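Local coordinates for DUF3863 domain-containing protein (Parabacteroides distasonis, PDB 3LM3) that is of unknown function but probably acts on carbohydrates as a glycoside hydrolase or deacetylase, at residues I29-T32 / P33-S37; G75-M78 / N79-E82; T107-P110 / G111-P114; E287-M290 / V291-G295. All coordinates share one frame; numbering follows the deposited sequence. Where two conformers were deposited one is given.

Overall arrangement
All four contacts are turns in continuous chain, so they follow one another in series and none nests or crosses. Contact 1 forms the bend just after strand 21-29; contact 2 turns strand 73-76 into helix 78-82; contact 3 shapes the loop after strand 105-108; contact 4 leads from strand 280-287 into helix 290-294. These parallel strands share one sheet, and their C-terminal ends bring the turns together. Glu35 of contact 1 bonds Thr77 of contact 2, whose Phe76 pairs through its backbone with Phe109 of contact 3. Tyr112 of contact 3 reaches Glu287 of contact 4, while contacts 2 and 4, centres about 17 Å apart, do not touch.

Contact 1 of 4, residues I29-T32 / P33-S37; sequences IRTT and PWEVS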
ATOM      1  N   ILE A  29      -4.929   7.442  12.884  1.00  6.72           N
ATOM      2  CA  ILE A  29      -5.006   8.132  14.172  1.00  8.06           C
ATOM      3  C   ILE A  29      -4.005   7.463  15.128  1.00  6.96           C
ATOM      4  O   ILE A  29      -3.978   6.251  15.276  1.00  7.09           O
ATOM      5  CB  ILE A  29      -6.403   8.035  14.787  1.00  7.83           C
ATOM      6  CG1 ILE A  29      -7.502   8.482  13.813  1.00 10.86           C
ATOM      7  CG2 ILE A  29      -6.461   8.832  16.111  1.00  7.43           C
ATOM      8  CD1 ILE A  29      -7.400   9.860  13.321  1.00 13.26           C
ATOM      9  N   ARG A  30      -3.175   8.258  15.810  1.00  6.22           N
ATOM     10  CA  ARG A  30      -2.078   7.734  16.645  1.00  7.24           C
ATOM     11  C   ARG A  30      -1.777   8.701  17.776  1.00  8.13           C
ATOM     12  O   ARG A  30      -2.318   9.797  17.787  1.00  7.72           O
ATOM     13  CB  ARG A  30      -0.832   7.479  15.777  1.00  7.07           C
ATOM     14  CG  ARG A  30      -0.211   8.719  15.183  1.00  7.58           C
ATOM     15  CD  ARG A  30       0.587   8.428  13.937  1.00  8.30           C
ATOM     16  NE  ARG A  30       1.452   9.542  13.612  1.00  8.06           N
ATOM     17  CZ  ARG A  30       2.201   9.606  12.518  1.00  7.60           C
ATOM     18  NH1 ARG A  30       2.136   8.652  11.597  1.00  8.83           N
ATOM     19  NH2 ARG A  30       3.029  10.652  12.371  1.00  9.80           N
ATOM     20  N   THR A  31      -0.921   8.300  18.726  1.00  7.89           N
ATOM     21  CA  THR A  31      -0.425   9.173  19.785  1.00  7.19           C
ATOM     22  C   THR A  31       1.042   9.517  19.584  1.00  9.05           C
ATOM     23  O   THR A  31       1.523  10.501  20.127  1.00  9.60           O
ATOM     24  CB  THR A  31      -0.637   8.626  21.216  1.00  8.36           C
ATOM     25  OG1 THR A  31       0.435   7.744  21.601  1.00  8.36           O
ATOM     26  CG2 THR A  31      -2.025   7.977  21.420  1.00  9.26           C
ATOM     27  N   THR A  32       1.762   8.689  18.853  1.00  8.00           N
ATOM     28  CA  THR A  32       3.167   8.907  18.467  1.00  7.76           C
ATOM     29  C   THR A  32       3.340   8.256  17.084  1.00  8.51           C
ATOM     30  O   THR A  32       2.469   7.461  16.664  1.00  9.27           O
ATOM     31  CB  THR A  32       4.167   8.281  19.465  1.00  7.52           C
ATOM     32  OG1 THR A  32       4.081   6.846  19.395  1.00  8.50           O
ATOM     33  CG2 THR A  32       3.932   8.717  20.894  1.00  9.07           C
ATOM     34  N   PRO A  33       4.413   8.578  16.331  1.00  8.73           N
ATOM     35  CA  PRO A  33       4.403   8.182  14.936  1.00  8.91           C
ATOM     36  C   PRO A  33       4.501   6.706  14.616  1.00 10.16           C
ATOM     37  O   PRO A  33       3.853   6.251  13.676  1.00 10.89           O
ATOM     38  CB  PRO A  33       5.603   8.928  14.331  1.00 10.46           C
ATOM     39  CG  PRO A  33       5.755  10.113  15.180  1.00 10.07           C
ATOM     40  CD  PRO A  33       5.403   9.648  16.573  1.00 10.16           C
ATOM     41  N   TRP A  34       5.302   5.964  15.379  1.00 10.69           N
ATOM     42  CA  TRP A  34       5.652   4.578  15.025  1.00  9.34           C
ATOM     43  C   TRP A  34       5.437   3.666  16.229  1.00  9.44           C
ATOM     44  O   TRP A  34       6.355   2.954  16.693  1.00 10.24           O
ATOM     45  CB  TRP A  34       7.118   4.491  14.569  1.00 10.27           C
ATOM     46  CG  TRP A  34       7.488   5.285  13.331  1.00 12.57           C
ATOM     47  CD1 TRP A  34       6.660   5.760  12.376  1.00 13.43           C
ATOM     48  CD2 TRP A  34       8.819   5.670  12.937  1.00 15.43           C
ATOM     49  NE1 TRP A  34       7.391   6.427  11.392  1.00 16.08           N
ATOM     50  CE2 TRP A  34       8.714   6.374  11.720  1.00 18.09           C
ATOM     51  CE3 TRP A  34      10.087   5.468  13.491  1.00 19.15           C
ATOM     52  CZ2 TRP A  34       9.825   6.898  11.051  1.00 25.25           C
ATOM     53  CZ3 TRP A  34      11.202   5.997  12.820  1.00 20.99           C
ATOM     54  CH2 TRP A  34      11.054   6.692  11.614  1.00 21.25           C
ATOM     55  N   GLU A  35       4.235   3.699  16.778  1.00  8.44           N
ATOM     56  CA  GLU A  35       3.918   2.915  17.972  1.00  8.00           C
ATOM     57  C   GLU A  35       3.296   1.586  17.534  1.00  7.78           C
ATOM     58  O   GLU A  35       2.090   1.450  17.321  1.00  8.40           O
ATOM     59  CB  GLU A  35       3.105   3.688  19.007  1.00  8.05           C
ATOM     60  CG  GLU A  35       1.816   4.340  18.454  1.00  8.32           C
ATOM     61  CD  GLU A  35       1.156   5.296  19.408  1.00  8.04           C
ATOM     62  OE1 GLU A  35       1.749   5.650  20.476  1.00  9.03           O
ATOM     63  OE2 GLU A  35       0.008   5.682  19.116  1.00  9.00           O
ATOM     64  N   VAL A  36       4.161   0.589  17.410  1.00  8.43           N
ATOM     65  CA  VAL A  36       3.742  -0.750  16.983  1.00  7.62           C
ATOM     66  C   VAL A  36       3.084  -1.529  18.105  1.00  7.56           C
ATOM     67  O   VAL A  36       2.372  -2.505  17.849  1.00  8.64           O
ATOM     68  CB  VAL A  36       4.950  -1.548  16.453  1.00  7.32           C
ATOM     69  CG1 VAL A  36       5.540  -0.900  15.172  1.00  8.52           C
ATOM     70  CG2 VAL A  36       6.041  -1.746  17.490  1.00  8.02           C
ATOM     71  N   SER A  37       3.278  -1.098  19.350  1.00  7.90           N
ATOM     72  CA  SER A  37       2.569  -1.672  20.486  1.00  7.45           C
ATOM     73  C   SER A  37       2.357  -0.591  21.533  1.00  9.05           C
ATOM     74  O   SER A  37       2.642   0.579  21.280  1.00  9.51           O
ATOM     75  CB  SER A  37       3.321  -2.893  21.032  1.00  9.19           C
ATOM     76  OG  SER A  37       2.542  -3.565  21.999  1.00  9.16           O
TER
HETATM   77  O   HOH W   1       6.437   6.170  18.061  1.00 10.26           O
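Glu35 folds back over the bend it belongs to and takes hold of Thr31 and Thr32. Its CB already lies 3.3 Å from Thr32 OG1, and CG passes beside the same hydroxyl. The chi1 of 53° sets CG between the backbone N and the carbonyl carbon, from where the extended chain carries the carboxylate across both threonines. OE1 accepts from Thr31 OG1 at 2.7 Å through its syn lone pair, and from Thr32 OG1 at 2.8 Å, a donor 56° out of the carboxylate plane. OE2 takes the backbone Thr31 N at 2.8 Å, again from above the plane, along a nearly straight bond. Thr77 and Asn79 add a bond to OE2 and OE1 respectively. With an alanine at Glu35, the hydroxyls of Thr31 and Thr32 and the Thr31 N-H would probably be left without their common acceptor. A water joins Thr32 OG1 to Trp34 N, while one face of the Arg30 guanidinium lies over Pro33 CA, 3.5 Å from NE, and Arg30 makes its salt bridge with Glu47. The buried carboxylate is thus gripped by neutral donors, which fix its rotation and hold the bend shut.

Contact 2 of 4, residues G75-M78 / N79-E82; sequences GFTM and NALE
Thr77 caps the helix that follows strand 73-76 after a single residue: at the N-cap position of helix 78-82, its OG1 accepts from Ala80 N at 3.1 Å with an N-H...O angle of 155°. With chi1 at 65°, OG1 is tucked back over the Thr77 backbone and faces the first turn. The Thr77 carbonyl oxygen takes Leu81 N at 3.0 Å, so one residue supplies acceptors to two helical N-H groups. A valine in place of Thr77 would probably leave Ala80 N without its cap and Glu35 without a hydroxyl partner. The tight side of the turn is apolar. Leu81 presses CD2 to within 3.5 Å of Phe76 CB, and Ala80 CB meets the Phe76 ring at its edge, 4.0 Å from CD2. Ile29 packs on Phe76 and Ala80 from the neighbouring strand 21-29, and helix 120-138 covers Leu81. The opposite character belongs to Glu82, which is exposed: its extended chain runs past Met78, a selenomethionine in this crystal, and its carboxylate makes a salt bridge with Arg38. Even the selenium of Met78 keeps some distance from Leu81, with SE 4.5 Å from CD1. On this looser side the nearest approach of the Glu82 and Met78 side chains brings Glu82 OE1 to 3.7 Å from Met78 CG.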
ATOM      1  N   GLY A  75      -7.894   4.096  10.691  1.00  6.73           N
ATOM      2  CA  GLY A  75      -6.997   3.158  11.311  1.00  7.70           C
ATOM      3  C   GLY A  75      -6.379   3.747  12.562  1.00  8.47           C
ATOM      4  O   GLY A  75      -5.780   4.827  12.511  1.00  8.14           O
ATOM      5  N   PHE A  76      -6.507   3.045  13.694  1.00  6.09           N
ATOM      6  CA  PHE A  76      -6.019   3.521  14.992  1.00  6.76           C
ATOM      7  C   PHE A  76      -4.882   2.658  15.512  1.00  6.61           C
ATOM      8  O   PHE A  76      -4.967   1.432  15.492  1.00  6.63           O
ATOM      9  CB  PHE A  76      -7.122   3.402  16.047  1.00  7.96           C
ATOM     10  CG  PHE A  76      -8.257   4.400  15.918  1.00  6.91           C
ATOM     11  CD1 PHE A  76      -9.233   4.281  14.950  1.00  9.10           C
ATOM     12  CD2 PHE A  76      -8.347   5.439  16.811  1.00  9.14           C
ATOM     13  CE1 PHE A  76     -10.277   5.214  14.882  1.00 11.64           C
ATOM     14  CE2 PHE A  76      -9.378   6.378  16.735  1.00  8.57           C
ATOM     15  CZ  PHE A  76     -10.316   6.262  15.774  1.00 10.88           C
ATOM     16  N   THR A  77      -3.856   3.283  16.084  1.00  5.67           N
ATOM     17  CA  THR A  77      -2.891   2.533  16.870  1.00  6.43           C
ATOM     18  C   THR A  77      -3.521   2.072  18.203  1.00  7.25           C
ATOM     19  O   THR A  77      -4.577   2.552  18.601  1.00  6.56           O
ATOM     20  CB  THR A  77      -1.695   3.374  17.220  1.00  6.34           C
ATOM     21  OG1 THR A  77      -2.110   4.453  18.077  1.00  7.39           O
ATOM     22  CG2 THR A  77      -1.014   3.880  15.973  1.00  6.91           C
HETATM   23  N   MSE A  78      -2.853   1.160  18.903  1.00  6.87           N
HETATM   24  CA  MSE A  78      -3.400   0.684  20.166  1.00  6.16           C
HETATM   25  C   MSE A  78      -3.530   1.816  21.143  1.00  7.52           C
HETATM   26  O   MSE A  78      -4.550   1.944  21.824  1.00  7.92           O
HETATM   27  CB  MSE A  78      -2.566  -0.445  20.768  1.00  7.92           C
HETATM   28  CG  MSE A  78      -3.238  -1.044  21.987  1.00  9.38           C
HETATM   29 SE   MSE A  78      -4.773  -2.148  21.540  0.75 11.26          SE
HETATM   30  CE  MSE A  78      -3.762  -3.728  20.964  1.00  9.25           C
ATOM     31  N   ASN A  79      -2.503   2.648  21.217  1.00  7.09           N
ATOM     32  CA  ASN A  79      -2.555   3.755  22.177  1.00  7.12           C
ATOM     33  C   ASN A  79      -3.658   4.755  21.832  1.00  9.00           C
ATOM     34  O   ASN A  79      -4.306   5.289  22.737  1.00  9.14           O
ATOM     35  CB  ASN A  79      -1.178   4.420  22.289  1.00  7.63           C
ATOM     36  CG  ASN A  79      -0.156   3.527  22.990  1.00  7.26           C
ATOM     37  OD1 ASN A  79      -0.535   2.640  23.764  1.00  9.40           O
ATOM     38  ND2 ASN A  79       1.119   3.707  22.670  1.00  8.23           N
ATOM     39  N   ALA A  80      -3.935   4.973  20.536  1.00  7.26           N
ATOM     40  CA  ALA A  80      -5.039   5.862  20.161  1.00  8.07           C
ATOM     41  C   ALA A  80      -6.398   5.237  20.488  1.00  7.77           C
ATOM     42  O   ALA A  80      -7.362   5.946  20.816  1.00 10.11           O
ATOM     43  CB  ALA A  80      -4.966   6.231  18.714  1.00  8.43           C
ATOM     44  N   LEU A  81      -6.511   3.906  20.375  1.00  7.74           N
ATOM     45  CA  LEU A  81      -7.754   3.224  20.760  1.00  8.76           C
ATOM     46  C   LEU A  81      -8.041   3.323  22.242  1.00  8.99           C
ATOM     47  O   LEU A  81      -9.191   3.413  22.654  1.00  9.26           O
ATOM     48  CB  LEU A  81      -7.718   1.726  20.425  1.00  9.68           C
ATOM     49  CG  LEU A  81      -7.873   1.390  18.962  1.00  8.40           C
ATOM     50  CD1 LEU A  81      -7.676  -0.131  18.803  1.00 10.08           C
ATOM     51  CD2 LEU A  81      -9.214   1.912  18.415  1.00  9.52           C
ATOM     52  N   GLU A  82      -6.983   3.284  23.049  1.00  8.10           N
ATOM     53  CA  GLU A  82      -7.131   3.171  24.508  1.00  8.40           C
ATOM     54  C   GLU A  82      -7.033   4.467  25.280  1.00  8.27           C
ATOM     55  O   GLU A  82      -7.444   4.503  26.454  1.00 10.37           O
ATOM     56  CB  GLU A  82      -6.104   2.176  25.038  1.00 10.45           C
ATOM     57  CG  GLU A  82      -6.389   0.742  24.655  1.00 11.94           C
ATOM     58  CD  GLU A  82      -5.402  -0.249  25.248  1.00 12.19           C
ATOM     59  OE1 GLU A  82      -4.203   0.080  25.392  1.00 14.45           O
ATOM     60  OE2 GLU A  82      -5.833  -1.388  25.539  1.00 16.70           O
TER

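Contact 3 of 4, residues T107-P110 / G111-P114; sequences TYFP and GYFP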
ATOM      1  N   THR A 107     -10.626   0.326  11.960  1.00  6.81           N
ATOM      2  CA  THR A 107      -9.749  -0.799  12.218  1.00  6.65           C
ATOM      3  C   THR A 107      -8.437  -0.406  12.861  1.00  7.26           C
ATOM      4  O   THR A 107      -8.216   0.739  13.251  1.00  7.85           O
ATOM      5  CB  THR A 107      -9.514  -1.641  10.910  1.00  5.61           C
ATOM      6  OG1 THR A 107      -9.025  -2.933  11.294  1.00  7.29           O
ATOM      7  CG2 THR A 107      -8.537  -0.925   9.933  1.00  8.63           C
ATOM      8  N   TYR A 108      -7.623  -1.427  13.099  1.00  6.39           N
ATOM      9  CA  TYR A 108      -6.331  -1.345  13.786  1.00  6.60           C
ATOM     10  C   TYR A 108      -5.224  -1.018  12.795  1.00  6.83           C
ATOM     11  O   TYR A 108      -5.137  -1.610  11.707  1.00  7.40           O
ATOM     12  CB  TYR A 108      -6.055  -2.691  14.471  1.00  6.40           C
ATOM     13  CG  TYR A 108      -4.868  -2.748  15.405  1.00  6.67           C
ATOM     14  CD1 TYR A 108      -4.597  -1.716  16.262  1.00  6.84           C
ATOM     15  CD2 TYR A 108      -4.027  -3.861  15.439  1.00  8.87           C
ATOM     16  CE1 TYR A 108      -3.483  -1.764  17.137  1.00 10.34           C
ATOM     17  CE2 TYR A 108      -2.944  -3.918  16.326  1.00  7.21           C
ATOM     18  CZ  TYR A 108      -2.676  -2.843  17.156  1.00 10.91           C
ATOM     19  OH  TYR A 108      -1.610  -2.759  18.052  1.00 11.41           O
ATOM     20  N   PHE A 109      -4.345  -0.100  13.202  1.00  6.47           N
ATOM     21  CA  PHE A 109      -3.182   0.368  12.418  1.00  6.49           C
ATOM     22  C   PHE A 109      -1.983   0.388  13.357  1.00  7.33           C
ATOM     23  O   PHE A 109      -1.667   1.426  13.944  1.00  7.77           O
ATOM     24  CB  PHE A 109      -3.449   1.770  11.842  1.00  6.02           C
ATOM     25  CG  PHE A 109      -2.573   2.151  10.683  1.00  6.86           C
ATOM     26  CD1 PHE A 109      -1.230   1.895  10.674  1.00  7.83           C
ATOM     27  CD2 PHE A 109      -3.109   2.801   9.592  1.00  6.73           C
ATOM     28  CE1 PHE A 109      -0.425   2.263   9.580  1.00  9.18           C
ATOM     29  CE2 PHE A 109      -2.339   3.164   8.511  1.00  8.50           C
ATOM     30  CZ  PHE A 109      -0.981   2.877   8.502  1.00  8.79           C
ATOM     31  N   PRO A 110      -1.292  -0.773  13.507  1.00  7.21           N
ATOM     32  CA  PRO A 110      -0.223  -0.916  14.508  1.00  8.46           C
ATOM     33  C   PRO A 110       1.119  -0.291  14.119  1.00  8.15           C
ATOM     34  O   PRO A 110       2.146  -0.962  14.131  1.00  8.36           O
ATOM     35  CB  PRO A 110      -0.114  -2.441  14.670  1.00  6.87           C
ATOM     36  CG  PRO A 110      -0.602  -2.987  13.418  1.00  8.47           C
ATOM     37  CD  PRO A 110      -1.727  -2.083  13.014  1.00  7.29           C
ATOM     38  N   GLY A 111       1.128   0.997  13.784  1.00  7.46           N
ATOM     39  CA  GLY A 111       2.394   1.756  13.754  1.00  8.36           C
ATOM     40  C   GLY A 111       3.387   1.402  12.672  1.00  9.10           C
ATOM     41  O   GLY A 111       4.592   1.593  12.851  1.00  7.66           O
ATOM     42  N   TYR A 112       2.869   0.898  11.570  1.00  7.67           N
ATOM     43  CA  TYR A 112       3.569   0.588  10.312  1.00  7.23           C
ATOM     44  C   TYR A 112       4.462  -0.641  10.319  1.00  7.94           C
ATOM     45  O   TYR A 112       4.503  -1.363   9.319  1.00  9.01           O
ATOM     46  CB  TYR A 112       4.420   1.771   9.824  1.00  8.61           C
ATOM     47  CG  TYR A 112       3.763   3.112   9.649  1.00  8.75           C
ATOM     48  CD1 TYR A 112       3.048   3.431   8.519  1.00 10.10           C
ATOM     49  CD2 TYR A 112       3.887   4.083  10.629  1.00 10.87           C
ATOM     50  CE1 TYR A 112       2.493   4.734   8.362  1.00  9.25           C
ATOM     51  CE2 TYR A 112       3.360   5.355  10.479  1.00 10.13           C
ATOM     52  CZ  TYR A 112       2.693   5.665   9.345  1.00  8.67           C
ATOM     53  OH  TYR A 112       2.223   6.959   9.199  1.00 11.50           O
ATOM     54  N   PHE A 113       5.193  -0.844  11.415  1.00  7.76           N
ATOM     55  CA  PHE A 113       6.314  -1.784  11.464  1.00  9.42           C
ATOM     56  C   PHE A 113       6.170  -2.952  12.450  1.00  8.80           C
ATOM     57  O   PHE A 113       7.170  -3.443  12.971  1.00  9.07           O
ATOM     58  CB  PHE A 113       7.599  -1.004  11.792  1.00 10.13           C
ATOM     59  CG  PHE A 113       7.843   0.185  10.912  1.00  9.88           C
ATOM     60  CD1 PHE A 113       8.018   0.039   9.543  1.00 13.41           C
ATOM     61  CD2 PHE A 113       7.849   1.464  11.462  1.00 11.06           C
ATOM     62  CE1 PHE A 113       8.206   1.163   8.734  1.00 18.78           C
ATOM     63  CE2 PHE A 113       8.061   2.576  10.668  1.00 12.10           C
ATOM     64  CZ  PHE A 113       8.226   2.421   9.312  1.00 12.04           C
ATOM     65  N   PRO A 114       4.945  -3.462  12.709  1.00  8.64           N
ATOM     66  CA  PRO A 114       4.864  -4.385  13.849  1.00  8.60           C
ATOM     67  C   PRO A 114       5.683  -5.671  13.714  1.00  9.00           C
ATOM     68  O   PRO A 114       6.329  -6.093  14.705  1.00  8.96           O
ATOM     69  CB  PRO A 114       3.361  -4.673  13.956  1.00  8.66           C
ATOM     70  CG  PRO A 114       2.819  -4.401  12.656  1.00  8.15           C
ATOM     71  CD  PRO A 114       3.626  -3.256  12.092  1.00  7.03           C
TER
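Pro110, Gly111 and Phe109 carry most of this bend, in which the chain leaves strand 105-108 and swings round. Pro110 is the centre of an inverse gamma turn, closed by Gly111 N donating to Phe109 O at 2.8 Å. That bond is necessarily bent: the donor sits above the carbonyl plane, and the angle at the oxygen is only 96°. The Pro110 ring is held between neighbours along the chain. Its CD lies over one face of the Tyr108 ring, and its CG meets Pro114 CG at 3.8 Å where the two prolines cross. Pro114 also brings CD to 3.4 Å from Pro110 O. Gly111 has a positive phi, and a side-chain carbon there would collide with Pro110 O, so the lack of a side chain suits this position just after the turn centre.

Phe109 and Tyr112, one before and one after the turn centre, form a T-shaped pair, with centroids 5.3 Å apart and planes at 76°. Phe109 offers its edge: CE1 stands 3.8 Å from Tyr112 CD1, over the tyrosine face, and CZ approaches Tyr112 CE1. A chi1 of -160°, with CG anti to the backbone N, carries the phenylalanine ring forward to this meeting. Met28 of strand 21-29 packs against both rings. Across the bend the side chains meet through carbon alone, and the hydrogen bond that joins the two halves is a backbone one, while the Tyr112 hydroxyl bonds Glu287, linking an apolar bend to a polar partner at the end of strand 280-287.

Contact 4 of 4, residues E287-M290 / V291-G295; sequences EAQM and VHEFG
Gln289 and Glu293 lie side by side and point the same way, one helical turn apart, with their amide and carboxylate planes nearly perpendicular at 89°. Gln289 NE2 donates to Glu293 OE1 at 2.9 Å along an almost straight line, 172° at the hydrogen. The acceptor lies in the amide plane, whereas the donor meets OE1 on its anti side, out of the carboxylate plane. A bend at chi2 of 73° brings the amide round to Glu293, and Glu47 takes a further bond from the same NE2. The backbone carries a matching i to i+4 bond, Glu293 N to Gln289 O at 3.0 Å.

Glu293 also turns toward its chain neighbour, with CG over the centre of the Phe294 ring. Met290, a selenomethionine, crosses the same ring obliquely: its CB is 4.0 Å from Phe294 CD2. Ile247 of helix 247-253 packs on Phe294. Upstream, a type I turn from Glu287 to Met290 leads into the helix, and Val291 N bonds Ala288 O at 3.2 Å. Downstream, Gly295 leaves the helix with positive phi and stands at the N-cap of helix 296-313. Together with the parallel sheet that strand 280-287 shares with strands 21-29, 73-76, 105-108 and 318-320, this passage from strand through tight turn to helix is consistent with the beta/alpha-barrel architecture of glycoside hydrolases and deacetylases.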
ATOM      1  N   GLU A 287      -2.064  10.519   7.211  1.00  7.65           N
ATOM      2  CA  GLU A 287      -2.089  10.587   8.656  1.00  7.45           C
ATOM      3  C   GLU A 287      -2.804  11.852   9.106  1.00  8.46           C
ATOM      4  O   GLU A 287      -2.535  12.941   8.590  1.00  9.79           O
ATOM      5  CB  GLU A 287      -0.678  10.577   9.194  1.00  9.43           C
ATOM      6  CG  GLU A 287       0.135   9.321   8.879  1.00 11.08           C
ATOM      7  CD  GLU A 287       0.698   9.238   7.463  1.00 13.48           C
ATOM      8  OE1 GLU A 287       0.703  10.235   6.691  1.00 10.73           O
ATOM      9  OE2 GLU A 287       1.234   8.167   7.128  1.00 12.36           O
ATOM     10  N   ALA A 288      -3.736  11.688  10.041  1.00  6.71           N
ATOM     11  CA  ALA A 288      -4.514  12.821  10.560  1.00  7.92           C
ATOM     12  C   ALA A 288      -3.606  13.938  11.076  1.00  7.84           C
ATOM     13  O   ALA A 288      -3.939  15.118  10.949  1.00  8.89           O
ATOM     14  CB  ALA A 288      -5.443  12.364  11.641  1.00  8.39           C
ATOM     15  N   GLN A 289      -2.482  13.570  11.673  1.00  7.02           N
ATOM     16  CA  GLN A 289      -1.573  14.562  12.248  1.00  6.79           C
ATOM     17  C   GLN A 289      -0.997  15.524  11.217  1.00  8.66           C
ATOM     18  O   GLN A 289      -0.405  16.555  11.596  1.00  7.03           O
ATOM     19  CB  GLN A 289      -0.462  13.898  13.058  1.00  9.20           C
ATOM     20  CG  GLN A 289       0.462  12.916  12.338  1.00  9.98           C
ATOM     21  CD  GLN A 289       1.452  13.557  11.390  1.00 11.87           C
ATOM     22  OE1 GLN A 289       1.267  13.538  10.191  1.00 12.09           O
ATOM     23  NE2 GLN A 289       2.526  14.148  11.937  1.00  8.75           N
HETATM   24  N   MSE A 290      -1.162  15.240   9.926  1.00  7.37           N
HETATM   25  CA  MSE A 290      -0.633  16.144   8.893  0.50  8.52           C
HETATM   26  C   MSE A 290      -1.271  17.512   8.967  1.00  7.67           C
HETATM   27  O   MSE A 290      -0.629  18.542   8.625  1.00  8.65           O
HETATM   28  CB  MSE A 290      -0.809  15.582   7.477  0.50  9.31           C
HETATM   29  CG  MSE A 290       0.152  14.491   7.137  0.50  4.80           C
HETATM   30 SE   MSE A 290       0.124  13.870   5.325  0.38 12.15          SE
HETATM   31  CE  MSE A 290      -1.805  13.721   5.175  0.50 10.67           C
ATOM     32  N   VAL A 291      -2.521  17.576   9.406  1.00  7.61           N
ATOM     33  CA  VAL A 291      -3.222  18.873   9.557  1.00  8.11           C
ATOM     34  C   VAL A 291      -2.436  19.761  10.528  1.00  8.93           C
ATOM     35  O   VAL A 291      -2.237  20.954  10.277  1.00 10.45           O
ATOM     36  CB  VAL A 291      -4.685  18.668  10.027  1.00 10.27           C
ATOM     37  CG1 VAL A 291      -5.281  19.928  10.632  1.00 14.98           C
ATOM     38  CG2 VAL A 291      -5.530  18.086   8.891  1.00 12.05           C
ATOM     39  N   HIS A 292      -1.972  19.182  11.627  1.00  8.66           N
ATOM     40  CA  HIS A 292      -1.165  19.933  12.605  1.00  7.09           C
ATOM     41  C   HIS A 292       0.250  20.202  12.085  1.00  8.35           C
ATOM     42  O   HIS A 292       0.799  21.318  12.259  1.00  9.30           O
ATOM     43  CB  HIS A 292      -1.060  19.167  13.917  1.00  8.12           C
ATOM     44  CG  HIS A 292      -0.506  19.975  15.040  1.00  6.16           C
ATOM     45  ND1 HIS A 292      -1.290  20.842  15.761  1.00 11.26           N
ATOM     46  CD2 HIS A 292       0.737  20.046  15.581  1.00  9.00           C
ATOM     47  CE1 HIS A 292      -0.555  21.423  16.693  1.00 12.01           C
ATOM     48  NE2 HIS A 292       0.674  20.952  16.606  1.00  8.93           N
ATOM     49  N   GLU A 293       0.874  19.211  11.460  1.00  8.45           N
ATOM     50  CA  GLU A 293       2.275  19.361  11.043  1.00  9.34           C
ATOM     51  C   GLU A 293       2.441  20.410   9.940  1.00 10.41           C
ATOM     52  O   GLU A 293       3.419  21.179   9.934  1.00 10.53           O
ATOM     53  CB  GLU A 293       2.857  18.028  10.592  1.00  8.60           C
ATOM     54  CG  GLU A 293       4.366  18.094  10.424  1.00  9.13           C
ATOM     55  CD  GLU A 293       5.060  16.760  10.314  1.00 10.44           C
ATOM     56  OE1 GLU A 293       4.414  15.690  10.302  1.00 11.60           O
ATOM     57  OE2 GLU A 293       6.328  16.801  10.198  1.00 14.62           O
ATOM     58  N   PHE A 294       1.492  20.454   9.017  1.00  8.63           N
ATOM     59  CA  PHE A 294       1.621  21.250   7.785  1.00  9.54           C
ATOM     60  C   PHE A 294       0.601  22.345   7.594  1.00 10.17           C
ATOM     61  O   PHE A 294       0.778  23.198   6.733  1.00 16.26           O
ATOM     62  CB  PHE A 294       1.594  20.317   6.578  1.00 11.21           C
ATOM     63  CG  PHE A 294       2.664  19.270   6.616  1.00  9.88           C
ATOM     64  CD1 PHE A 294       4.016  19.630   6.605  1.00 11.49           C
ATOM     65  CD2 PHE A 294       2.367  17.937   6.743  1.00 13.86           C
ATOM     66  CE1 PHE A 294       5.013  18.656   6.660  1.00 13.57           C
ATOM     67  CE2 PHE A 294       3.379  16.970   6.793  1.00 15.10           C
ATOM     68  CZ  PHE A 294       4.701  17.350   6.775  1.00 15.66           C
ATOM     69  N   GLY A 295      -0.452  22.345   8.383  1.00 10.04           N
ATOM     70  CA  GLY A 295      -1.484  23.360   8.356  1.00 11.19           C
ATOM     71  C   GLY A 295      -2.797  22.802   7.851  1.00 11.01           C
ATOM     72  O   GLY A 295      -2.819  22.036   6.864  1.00 10.82           O
TER